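Side-chain contacts in inactive glucansucrase (Lactobacillus reuteri, PDB 5JBD), which belongs to glycoside hydrolase family 70, is named as an inactive member, and is built round a beta/alpha (TIM-type) barrel with a bound calcium ion: residues P661-V666 with P721-S726; A670-A675 with G727-N732; E654-F659 with E705-T710; V463-L468 with Q474-K479. One frame throughout, in Å; residues are numbered along the deposited sequence.

Contact 1. Residues P661-V666 with P721-S726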
# COMPACT_ATOMS: atom_id res chain seq x y z
N PRO A 661 -15.81 -4.94 -2.63
CA PRO A 661 -16.85 -3.92 -2.42
C PRO A 661 -17.14 -3.66 -0.93
O PRO A 661 -16.81 -4.49 -0.08
CB PRO A 661 -18.07 -4.54 -3.07
CG PRO A 661 -17.91 -6.00 -2.82
CD PRO A 661 -16.41 -6.25 -2.96
N GLU A 662 -17.77 -2.52 -0.64
CA GLU A 662 -18.32 -2.29 0.69
C GLU A 662 -19.42 -3.33 0.92
O GLU A 662 -20.16 -3.66 -0.01
CB GLU A 662 -18.87 -0.87 0.81
CG GLU A 662 -17.80 0.22 0.76
CD GLU A 662 -16.90 0.29 2.01
OE1 GLU A 662 -17.26 -0.26 3.07
OE2 GLU A 662 -15.82 0.92 1.93
N PRO A 663 -19.50 -3.92 2.14
CA PRO A 663 -20.47 -4.99 2.37
C PRO A 663 -21.91 -4.46 2.41
O PRO A 663 -22.16 -3.38 2.95
CB PRO A 663 -20.07 -5.54 3.74
CG PRO A 663 -19.45 -4.39 4.43
CD PRO A 663 -18.76 -3.58 3.37
N THR A 664 -22.83 -5.24 1.87
CA THR A 664 -24.24 -4.84 1.78
C THR A 664 -25.05 -5.21 3.04
O THR A 664 -26.21 -4.81 3.15
CB THR A 664 -24.90 -5.47 0.54
OG1 THR A 664 -24.55 -6.86 0.45
CG2 THR A 664 -24.41 -4.76 -0.72
N SER A 665 -24.46 -5.98 3.95
CA SER A 665 -25.08 -6.34 5.21
C SER A 665 -24.00 -6.68 6.23
O SER A 665 -22.82 -6.79 5.88
CB SER A 665 -26.00 -7.54 5.04
OG SER A 665 -25.25 -8.70 4.70
N VAL A 666 -24.42 -6.86 7.48
CA VAL A 666 -23.51 -7.31 8.54
C VAL A 666 -23.02 -8.73 8.25
O VAL A 666 -21.83 -9.01 8.42
CB VAL A 666 -24.17 -7.22 9.95
CG1 VAL A 666 -23.35 -7.94 11.01
CG2 VAL A 666 -24.38 -5.75 10.33
N PRO A 721 -17.85 0.34 11.22
CA PRO A 721 -16.92 -0.70 10.76
C PRO A 721 -15.97 -0.20 9.66
O PRO A 721 -16.23 0.82 9.02
CB PRO A 721 -17.84 -1.81 10.23
CG PRO A 721 -19.09 -1.11 9.85
CD PRO A 721 -19.24 0.05 10.80
N THR A 722 -14.85 -0.91 9.46
CA THR A 722 -14.00 -0.67 8.30
C THR A 722 -14.71 -1.38 7.14
O THR A 722 -15.82 -1.89 7.33
CB THR A 722 -12.58 -1.24 8.52
OG1 THR A 722 -12.65 -2.67 8.59
CG2 THR A 722 -11.98 -0.66 9.81
N LYS A 723 -14.09 -1.44 5.97
CA LYS A 723 -14.66 -2.24 4.89
C LYS A 723 -14.94 -3.67 5.36
O LYS A 723 -15.96 -4.26 5.00
CB LYS A 723 -13.75 -2.27 3.65
CG LYS A 723 -14.41 -2.92 2.42
CD LYS A 723 -13.46 -3.13 1.26
CE LYS A 723 -13.12 -1.83 0.54
NZ LYS A 723 -12.28 -2.07 -0.66
N TYR A 724 -14.04 -4.21 6.20
CA TYR A 724 -14.00 -5.64 6.53
C TYR A 724 -14.92 -6.01 7.69
O TYR A 724 -15.36 -7.16 7.80
CB TYR A 724 -12.54 -6.07 6.81
CG TYR A 724 -11.60 -5.59 5.73
CD1 TYR A 724 -11.63 -6.15 4.46
CD2 TYR A 724 -10.73 -4.52 5.95
CE1 TYR A 724 -10.79 -5.70 3.44
CE2 TYR A 724 -9.88 -4.06 4.95
CZ TYR A 724 -9.91 -4.66 3.69
OH TYR A 724 -9.10 -4.18 2.69
N GLY A 725 -15.20 -5.03 8.55
CA GLY A 725 -16.04 -5.23 9.75
C GLY A 725 -15.52 -4.44 10.95
O GLY A 725 -14.77 -3.47 10.79
N SER A 726 -15.99 -4.84 12.13
CA SER A 726 -15.60 -4.24 13.41
C SER A 726 -14.41 -4.97 14.03
O SER A 726 -14.07 -6.10 13.64
CB SER A 726 -16.77 -4.29 14.39
OG SER A 726 -17.13 -5.63 14.69
O HOH W 1 -17.90 -0.84 5.90
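Pro661 meets Lys723 through its carbonyl, whose O atom lies 3.8 Å from Lys723 CG, while the CB of Pro661 points away. Glu662 comes next and reaches across the same lysine: its chain bends at chi2 (-70°) and brings the carboxylate over the start of the Lys723 side chain, with OE1 3.7 Å from Lys723 CA. The two side chains cross at about a right angle, and Glu662 OE2 stays 5.3 Å from Lys723 NZ, a separation that can give electrostatic attraction but is too long for a salt bridge. The ammonium group is instead bonded to the carbonyl oxygens of Tyr703 and Gln660. One water ties the loops together, donating to Glu662 OE1 at 3.0 Å and to Thr722 O at 2.7 Å. Pro663 then points its CB toward the partner segment and sets CD 3.3 Å from Lys723 O. Just before Lys723, Thr722 OG1 accepts from Tyr724 N at 3.2 Å, a bond that spans the lysine. The geometry is that of two irregular barrel loops, leading into helices 670-676 and 727-739, packed round one lysine, with an ST turn at Thr722.

Contact 2. Residues A670-A675 with G727-N732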
# COMPACT_ATOMS: atom_id res chain seq x y z
N ALA A 670 -16.58 -9.18 5.55
CA ALA A 670 -15.55 -10.19 5.29
C ALA A 670 -15.17 -10.94 6.58
O ALA A 670 -15.01 -12.16 6.55
CB ALA A 670 -14.31 -9.55 4.66
N TYR A 671 -15.09 -10.23 7.71
CA TYR A 671 -14.73 -10.89 8.97
C TYR A 671 -15.70 -12.01 9.32
O TYR A 671 -15.28 -13.10 9.69
CB TYR A 671 -14.60 -9.89 10.13
CG TYR A 671 -13.45 -8.88 10.03
CD1 TYR A 671 -12.27 -9.19 9.35
CD2 TYR A 671 -13.56 -7.62 10.59
CE1 TYR A 671 -11.24 -8.26 9.23
CE2 TYR A 671 -12.53 -6.70 10.50
CZ TYR A 671 -11.35 -7.04 9.82
OH TYR A 671 -10.34 -6.13 9.71
N ASN A 672 -17.00 -11.76 9.13
CA ASN A 672 -18.01 -12.77 9.45
C ASN A 672 -18.02 -13.93 8.46
O ASN A 672 -18.16 -15.10 8.86
CB ASN A 672 -19.40 -12.12 9.57
CG ASN A 672 -19.46 -11.12 10.72
OD1 ASN A 672 -18.71 -11.24 11.70
ND2 ASN A 672 -20.31 -10.12 10.60
N VAL A 673 -17.87 -13.61 7.18
CA VAL A 673 -17.78 -14.65 6.14
C VAL A 673 -16.55 -15.53 6.38
O VAL A 673 -16.64 -16.76 6.31
CB VAL A 673 -17.77 -14.03 4.71
CG1 VAL A 673 -17.63 -15.12 3.65
CG2 VAL A 673 -19.03 -13.20 4.49
N ILE A 674 -15.41 -14.92 6.72
CA ILE A 674 -14.16 -15.68 6.99
C ILE A 674 -14.36 -16.65 8.17
O ILE A 674 -14.02 -17.84 8.07
CB ILE A 674 -12.95 -14.75 7.20
CG1 ILE A 674 -12.58 -14.04 5.90
CG2 ILE A 674 -11.73 -15.51 7.72
CD1 ILE A 674 -11.76 -12.77 6.05
N ALA A 675 -14.90 -16.14 9.28
CA ALA A 675 -15.18 -16.96 10.47
C ALA A 675 -16.06 -18.16 10.15
O ALA A 675 -15.74 -19.29 10.53
CB ALA A 675 -15.85 -16.11 11.55
N GLY A 727 -13.81 -4.33 15.03
CA GLY A 727 -12.72 -4.91 15.79
C GLY A 727 -13.16 -6.16 16.55
O GLY A 727 -12.39 -7.13 16.65
N GLU A 728 -14.39 -6.13 17.08
CA GLU A 728 -14.95 -7.29 17.79
C GLU A 728 -15.08 -8.48 16.84
O GLU A 728 -14.76 -9.61 17.19
CB GLU A 728 -16.34 -6.99 18.38
CG GLU A 728 -16.65 -7.80 19.60
CD GLU A 728 -18.01 -7.47 20.20
OE1 GLU A 728 -18.27 -6.29 20.54
OE2 GLU A 728 -18.81 -8.39 20.34
N GLU A 729 -15.58 -8.20 15.65
CA GLU A 729 -15.70 -9.24 14.61
C GLU A 729 -14.31 -9.80 14.23
O GLU A 729 -14.13 -11.01 14.18
CB GLU A 729 -16.43 -8.68 13.39
CG GLU A 729 -17.94 -8.58 13.59
CD GLU A 729 -18.64 -7.78 12.50
OE1 GLU A 729 -17.96 -7.07 11.72
OE2 GLU A 729 -19.90 -7.85 12.44
N LEU A 730 -13.34 -8.91 14.01
CA LEU A 730 -11.96 -9.30 13.72
C LEU A 730 -11.41 -10.28 14.77
O LEU A 730 -10.87 -11.34 14.43
CB LEU A 730 -11.05 -8.07 13.62
CG LEU A 730 -9.53 -8.33 13.45
CD1 LEU A 730 -9.24 -9.22 12.25
CD2 LEU A 730 -8.78 -7.02 13.31
N ALA A 731 -11.56 -9.93 16.04
CA ALA A 731 -11.06 -10.80 17.12
C ALA A 731 -11.72 -12.18 17.13
O ALA A 731 -11.04 -13.19 17.34
CB ALA A 731 -11.21 -10.12 18.47
N ASN A 732 -13.04 -12.22 16.91
CA ASN A 732 -13.75 -13.50 16.80
C ASN A 732 -13.31 -14.28 15.56
O ASN A 732 -13.19 -15.50 15.62
CB ASN A 732 -15.27 -13.29 16.77
CG ASN A 732 -15.85 -13.03 18.14
OD1 ASN A 732 -15.37 -13.53 19.18
ND2 ASN A 732 -16.89 -12.23 18.17
O HOH W 2 -16.51 -12.25 13.03
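Helices 670-675 and 727-732 run nearly parallel, their axes 8.7 Å apart at an angle of 19°, with Tyr671 and Leu730 the closest pair of CA atoms. Tyr671 lies against the second helix with one ring face. Leu730 CB stands over that face, 3.9 Å from the ring centroid, which qualifies as a CH-pi contact. Farther out, Leu730 CD1 reaches Tyr671 CE1 at 3.7 Å, so the leucine follows the ring from CE2 round to CE1. At the root of the ring, Tyr671 CB packs on Glu729 CB at 3.9 Å. Such near-parallel packing of neighbouring helices fits the outer layer of a beta/alpha barrel: strand 688-691 comes between these two helices in sequence, and its Met691 touches both Tyr671 and Leu730. The other pair is polar. Asn672 ND2 donates to Glu729 OE2 at 3.0 Å and 160°; the acceptor lies close to the amide plane, yet the donor stands above the carboxylate plane, the two planes being 85° apart. ND2 also bonds Val666 O, and Glu729 OE1 takes bonds from His669 ND1 and Ser726 N, so both groups are fixed from the loops preceding the helices. The amide's other end, Asn672 OD1, receives a water at 2.8 Å; the same water donates to Glu729 O at 2.9 Å, bridging side chain to helix backbone.

Contact 3. Residues E654-F659 with E705-T710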
# COMPACT_ATOMS: atom_id res chain seq x y z
N GLU A 654 -3.67 -14.69 0.82
CA GLU A 654 -3.98 -13.26 0.83
C GLU A 654 -5.50 -13.14 0.82
O GLU A 654 -6.13 -13.57 -0.14
CB GLU A 654 -3.38 -12.50 -0.38
CG GLU A 654 -3.73 -11.02 -0.34
CD GLU A 654 -3.03 -10.14 -1.36
OE1 GLU A 654 -2.44 -10.64 -2.33
OE2 GLU A 654 -3.07 -8.91 -1.18
N ASP A 655 -6.07 -12.56 1.86
CA ASP A 655 -7.53 -12.63 2.08
C ASP A 655 -8.37 -11.52 1.43
O ASP A 655 -9.58 -11.48 1.63
CB ASP A 655 -7.85 -12.73 3.58
CG ASP A 655 -8.02 -11.39 4.27
OD1 ASP A 655 -7.51 -10.35 3.79
OD2 ASP A 655 -8.69 -11.40 5.33
N PHE A 656 -7.74 -10.60 0.70
CA PHE A 656 -8.45 -9.43 0.21
C PHE A 656 -8.03 -9.00 -1.18
O PHE A 656 -7.00 -9.45 -1.71
CB PHE A 656 -8.25 -8.25 1.18
CG PHE A 656 -6.88 -7.62 1.12
CD1 PHE A 656 -5.80 -8.21 1.75
CD2 PHE A 656 -6.69 -6.40 0.46
CE1 PHE A 656 -4.54 -7.62 1.71
CE2 PHE A 656 -5.43 -5.81 0.41
CZ PHE A 656 -4.35 -6.42 1.04
N SER A 657 -8.85 -8.10 -1.74
CA SER A 657 -8.55 -7.37 -2.96
C SER A 657 -8.79 -5.88 -2.69
O SER A 657 -9.66 -5.53 -1.90
CB SER A 657 -9.49 -7.83 -4.10
OG SER A 657 -9.47 -6.92 -5.21
N LEU A 658 -8.05 -5.02 -3.39
CA LEU A 658 -8.35 -3.59 -3.37
C LEU A 658 -9.77 -3.27 -3.89
O LEU A 658 -10.38 -2.28 -3.48
CB LEU A 658 -7.33 -2.80 -4.21
CG LEU A 658 -5.85 -2.89 -3.82
CD1 LEU A 658 -5.00 -2.03 -4.75
CD2 LEU A 658 -5.64 -2.44 -2.39
N PHE A 659 -10.28 -4.11 -4.79
CA PHE A 659 -11.57 -3.90 -5.46
C PHE A 659 -12.72 -4.64 -4.80
O PHE A 659 -13.81 -4.76 -5.36
CB PHE A 659 -11.44 -4.32 -6.92
CG PHE A 659 -10.34 -3.62 -7.64
CD1 PHE A 659 -10.54 -2.35 -8.17
CD2 PHE A 659 -9.08 -4.21 -7.77
CE1 PHE A 659 -9.51 -1.68 -8.82
CE2 PHE A 659 -8.05 -3.55 -8.43
CZ PHE A 659 -8.27 -2.28 -8.96
N GLU A 705 -9.17 0.45 1.51
CA GLU A 705 -8.61 -0.88 1.80
C GLU A 705 -7.84 -0.97 3.11
O GLU A 705 -7.63 -2.08 3.61
CB GLU A 705 -7.71 -1.39 0.65
CG GLU A 705 -6.27 -0.86 0.62
CD GLU A 705 -6.16 0.65 0.43
OE1 GLU A 705 -7.07 1.26 -0.16
OE2 GLU A 705 -5.20 1.25 0.93
N GLY A 706 -7.38 0.17 3.63
CA GLY A 706 -6.65 0.21 4.89
C GLY A 706 -5.18 0.63 4.87
O GLY A 706 -4.63 0.91 5.94
N TYR A 707 -4.54 0.68 3.70
CA TYR A 707 -3.18 1.23 3.61
C TYR A 707 -3.16 2.76 3.74
O TYR A 707 -2.17 3.33 4.22
CB TYR A 707 -2.46 0.84 2.31
CG TYR A 707 -2.21 -0.64 2.11
CD1 TYR A 707 -1.32 -1.33 2.95
CD2 TYR A 707 -2.80 -1.34 1.06
CE1 TYR A 707 -1.07 -2.69 2.76
CE2 TYR A 707 -2.54 -2.69 0.86
CZ TYR A 707 -1.67 -3.37 1.72
OH TYR A 707 -1.39 -4.72 1.52
N SER A 708 -4.24 3.41 3.30
CA SER A 708 -4.44 4.85 3.53
C SER A 708 -5.29 4.97 4.78
O SER A 708 -6.53 4.88 4.70
CB SER A 708 -5.13 5.49 2.33
OG SER A 708 -4.26 5.51 1.22
N MET A 709 -4.63 5.14 5.93
CA MET A 709 -5.31 5.08 7.23
C MET A 709 -5.10 6.34 8.04
O MET A 709 -4.05 6.98 7.95
CB MET A 709 -4.92 3.81 8.02
CG MET A 709 -3.68 3.88 8.91
SD MET A 709 -2.21 4.38 8.00
CE MET A 709 -1.63 2.75 7.48
N THR A 710 -6.12 6.68 8.83
CA THR A 710 -6.12 7.83 9.72
C THR A 710 -5.91 7.46 11.18
O THR A 710 -5.67 8.34 11.99
CB THR A 710 -7.48 8.58 9.61
OG1 THR A 710 -8.56 7.69 9.93
CG2 THR A 710 -7.68 9.11 8.20
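Phe656 and Tyr707, with Leu658 and Glu705, join two loops of the family 70 beta/alpha barrel: one follows strand 652-654, the other comes after strand 696-697. The contact is buried. Its aromatic part is a meeting of a ring edge with a hydroxyl: Tyr707 OH lies in the plane of the Phe656 ring, 3.4 Å from Phe656 CZ. That hydroxyl has its polar partner elsewhere, in a hydrogen bond with Asp747 OD2, and His392 meets both rings. The Tyr707 side chain comes within about 4 Å of a bound glycerol, probably from the crystallisation liquor, which may mark a pocket, and lies about 13 Å from the calcium ion. The aliphatic part pairs Leu658 with Glu705, side by side: Leu658 CD2 touches Glu705 CG at 3.5 Å and Glu705 CB at 3.8 Å, so methylenes rather than the carboxylate face the leucine. Within each segment a side chain bonds its own backbone. Ser657 OG accepts from Phe659 N at 3.0 Å, an ST turn, and also bonds Glu471. Glu705 turns its carboxylate back through chi1 (81°) and chi2 (-63°), and its OE2 accepts weakly from Tyr707 N at 2.9 Å and from Ser708 N at 3.3 Å.

Contact 4. Residues V463-L468 with Q474-K479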
# COMPACT_ATOMS: atom_id res chain seq x y z
N VAL A 463 -1.30 -17.88 -2.05
CA VAL A 463 -2.47 -17.90 -2.94
C VAL A 463 -3.24 -16.57 -2.80
O VAL A 463 -3.26 -15.97 -1.71
CB VAL A 463 -3.37 -19.11 -2.61
CG1 VAL A 463 -4.62 -19.10 -3.48
CG2 VAL A 463 -2.61 -20.42 -2.75
N TYR A 464 -3.84 -16.10 -3.90
CA TYR A 464 -4.58 -14.81 -3.93
C TYR A 464 -6.09 -15.02 -3.90
O TYR A 464 -6.63 -15.77 -4.72
CB TYR A 464 -4.22 -14.04 -5.19
CG TYR A 464 -4.89 -12.67 -5.35
CD1 TYR A 464 -4.84 -11.71 -4.35
CD2 TYR A 464 -5.55 -12.34 -6.54
CE1 TYR A 464 -5.43 -10.46 -4.51
CE2 TYR A 464 -6.14 -11.09 -6.72
CZ TYR A 464 -6.08 -10.16 -5.70
OH TYR A 464 -6.66 -8.92 -5.89
N TYR A 465 -6.76 -14.32 -2.97
CA TYR A 465 -8.23 -14.32 -2.87
C TYR A 465 -8.93 -14.19 -4.23
O TYR A 465 -9.86 -14.96 -4.52
CB TYR A 465 -8.71 -13.18 -1.96
CG TYR A 465 -10.20 -12.88 -2.07
CD1 TYR A 465 -11.15 -13.82 -1.66
CD2 TYR A 465 -10.67 -11.65 -2.57
CE1 TYR A 465 -12.52 -13.57 -1.76
CE2 TYR A 465 -12.03 -11.38 -2.66
CZ TYR A 465 -12.95 -12.34 -2.26
OH TYR A 465 -14.31 -12.11 -2.33
N GLY A 466 -8.49 -13.23 -5.04
CA GLY A 466 -9.10 -12.98 -6.35
C GLY A 466 -8.89 -14.03 -7.45
O GLY A 466 -9.46 -13.90 -8.55
N ASP A 467 -8.03 -15.03 -7.20
CA ASP A 467 -7.88 -16.17 -8.10
C ASP A 467 -8.82 -17.31 -7.72
O ASP A 467 -9.09 -18.18 -8.56
CB ASP A 467 -6.41 -16.65 -8.13
CG ASP A 467 -5.48 -15.65 -8.81
OD1 ASP A 467 -5.95 -14.90 -9.70
OD2 ASP A 467 -4.27 -15.61 -8.47
N LEU A 468 -9.35 -17.29 -6.49
CA LEU A 468 -10.40 -18.25 -6.07
C LEU A 468 -11.82 -17.69 -6.20
O LEU A 468 -12.74 -18.46 -6.43
CB LEU A 468 -10.17 -18.71 -4.63
CG LEU A 468 -8.86 -19.44 -4.31
CD1 LEU A 468 -8.88 -19.96 -2.87
CD2 LEU A 468 -8.62 -20.59 -5.26
N GLN A 474 -19.70 -9.52 -3.63
CA GLN A 474 -19.69 -9.65 -2.17
C GLN A 474 -18.78 -10.82 -1.75
O GLN A 474 -18.55 -11.77 -2.52
CB GLN A 474 -21.12 -9.81 -1.63
CG GLN A 474 -21.95 -8.54 -1.73
CD GLN A 474 -21.45 -7.43 -0.83
OE1 GLN A 474 -21.34 -7.61 0.38
NE2 GLN A 474 -21.15 -6.27 -1.41
N TYR A 475 -18.23 -10.71 -0.54
CA TYR A 475 -17.08 -11.54 -0.16
C TYR A 475 -17.37 -13.04 -0.22
O TYR A 475 -18.28 -13.53 0.45
CB TYR A 475 -16.55 -11.15 1.24
CG TYR A 475 -15.16 -11.70 1.52
CD1 TYR A 475 -14.02 -11.09 0.97
CD2 TYR A 475 -14.99 -12.82 2.31
CE1 TYR A 475 -12.74 -11.59 1.22
CE2 TYR A 475 -13.72 -13.34 2.57
CZ TYR A 475 -12.60 -12.74 2.02
OH TYR A 475 -11.34 -13.28 2.30
N MET A 476 -16.60 -13.75 -1.05
CA MET A 476 -16.75 -15.19 -1.27
C MET A 476 -18.11 -15.65 -1.86
O MET A 476 -18.38 -16.85 -1.87
CB MET A 476 -16.41 -16.01 -0.00
CG MET A 476 -14.93 -15.96 0.39
SD MET A 476 -14.54 -16.74 1.97
CE MET A 476 -14.73 -18.49 1.58
N GLN A 477 -18.93 -14.74 -2.39
CA GLN A 477 -20.23 -15.12 -3.01
C GLN A 477 -20.11 -15.80 -4.37
O GLN A 477 -20.98 -16.60 -4.72
CB GLN A 477 -21.16 -13.91 -3.18
CG GLN A 477 -21.59 -13.21 -1.89
CD GLN A 477 -21.93 -14.14 -0.74
OE1 GLN A 477 -22.97 -14.80 -0.74
NE2 GLN A 477 -21.03 -14.19 0.25
N GLU A 478 -19.06 -15.49 -5.15
CA GLU A 478 -18.89 -16.04 -6.51
C GLU A 478 -17.50 -16.64 -6.67
O GLU A 478 -16.49 -15.94 -6.54
CB GLU A 478 -19.05 -14.93 -7.56
CG GLU A 478 -20.46 -14.38 -7.69
CD GLU A 478 -20.56 -13.20 -8.66
OE1 GLU A 478 -19.59 -12.90 -9.39
OE2 GLU A 478 -21.63 -12.56 -8.70
N LYS A 479 -17.44 -17.93 -6.97
CA LYS A 479 -16.17 -18.57 -7.29
C LYS A 479 -15.65 -18.10 -8.65
O LYS A 479 -16.42 -17.89 -9.61
CB LYS A 479 -16.32 -20.09 -7.30
CG LYS A 479 -16.63 -20.71 -5.95
CD LYS A 479 -16.93 -22.18 -6.13
CE LYS A 479 -17.12 -22.88 -4.80
NZ LYS A 479 -17.36 -24.33 -5.03
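A type II beta turn from Gln474 to Gln477 packs against the chain leaving barrel strand 460-464, and a tyrosine pair joins them. The rings of Tyr465 and Tyr475 form an offset stack, with centroids 4.6 Å apart and planes at 14°. Tyr475 CE1 sits over one face of the Tyr465 ring, displaced toward its rim and 3.6 Å from Tyr465 CZ. In Tyr465 CG is anti to the backbone N (chi1 166°), which carries its ring out to the turn. Beyond the stack, Tyr465 OH accepts from Met476 N at 3.1 Å and 171°, an almost straight bond that fastens the aromatic side chain to the middle of the turn. Because strand 460-464 belongs to the parallel barrel sheet beside strand 652-654, the stack ties this turn to the barrel wall; Tyr475 OH extends the link by bonding to Asp655 O, and its ring also touches Ala670, Val673 and Ile674 of helix 670-676. Met476 CG lies at the edge of the Tyr465 ring, 4.0 Å from Tyr465 CE1. The turn is closed by Gln477 N donating to Gln474 O at 3.0 Å, and Gln477 NE2 adds a bond to Tyr475 O of 2.8 Å, from above the carbonyl plane. Farther along, Lys479 CA makes a CH...O contact with Leu468 O at 3.5 Å.

Overall arrangement
Contact 3 is the buried one, its centre about 8 Å from the chain centre; contacts 1, 2 and 4 are partly exposed, their centres 20 to 22 Å from it. Contacts 1, 2 and 3 join the same two portions of chain, 654-675 and 705-732, contact 3 inside and contacts 1 and 2 farther out. Their chemistry changes accordingly: contact 3 meets through carbon and a ring edge, contact 1 through a lysine and a water, contact 2 through a CH-pi face and an amide-carboxylate bond. Contact 4 involves an earlier part of the chain and alone has a ring stack. Gln474 connects it to contact 1 and Tyr475 to contact 3, while Tyr724 O and Tyr671 N link contacts 1 and 2.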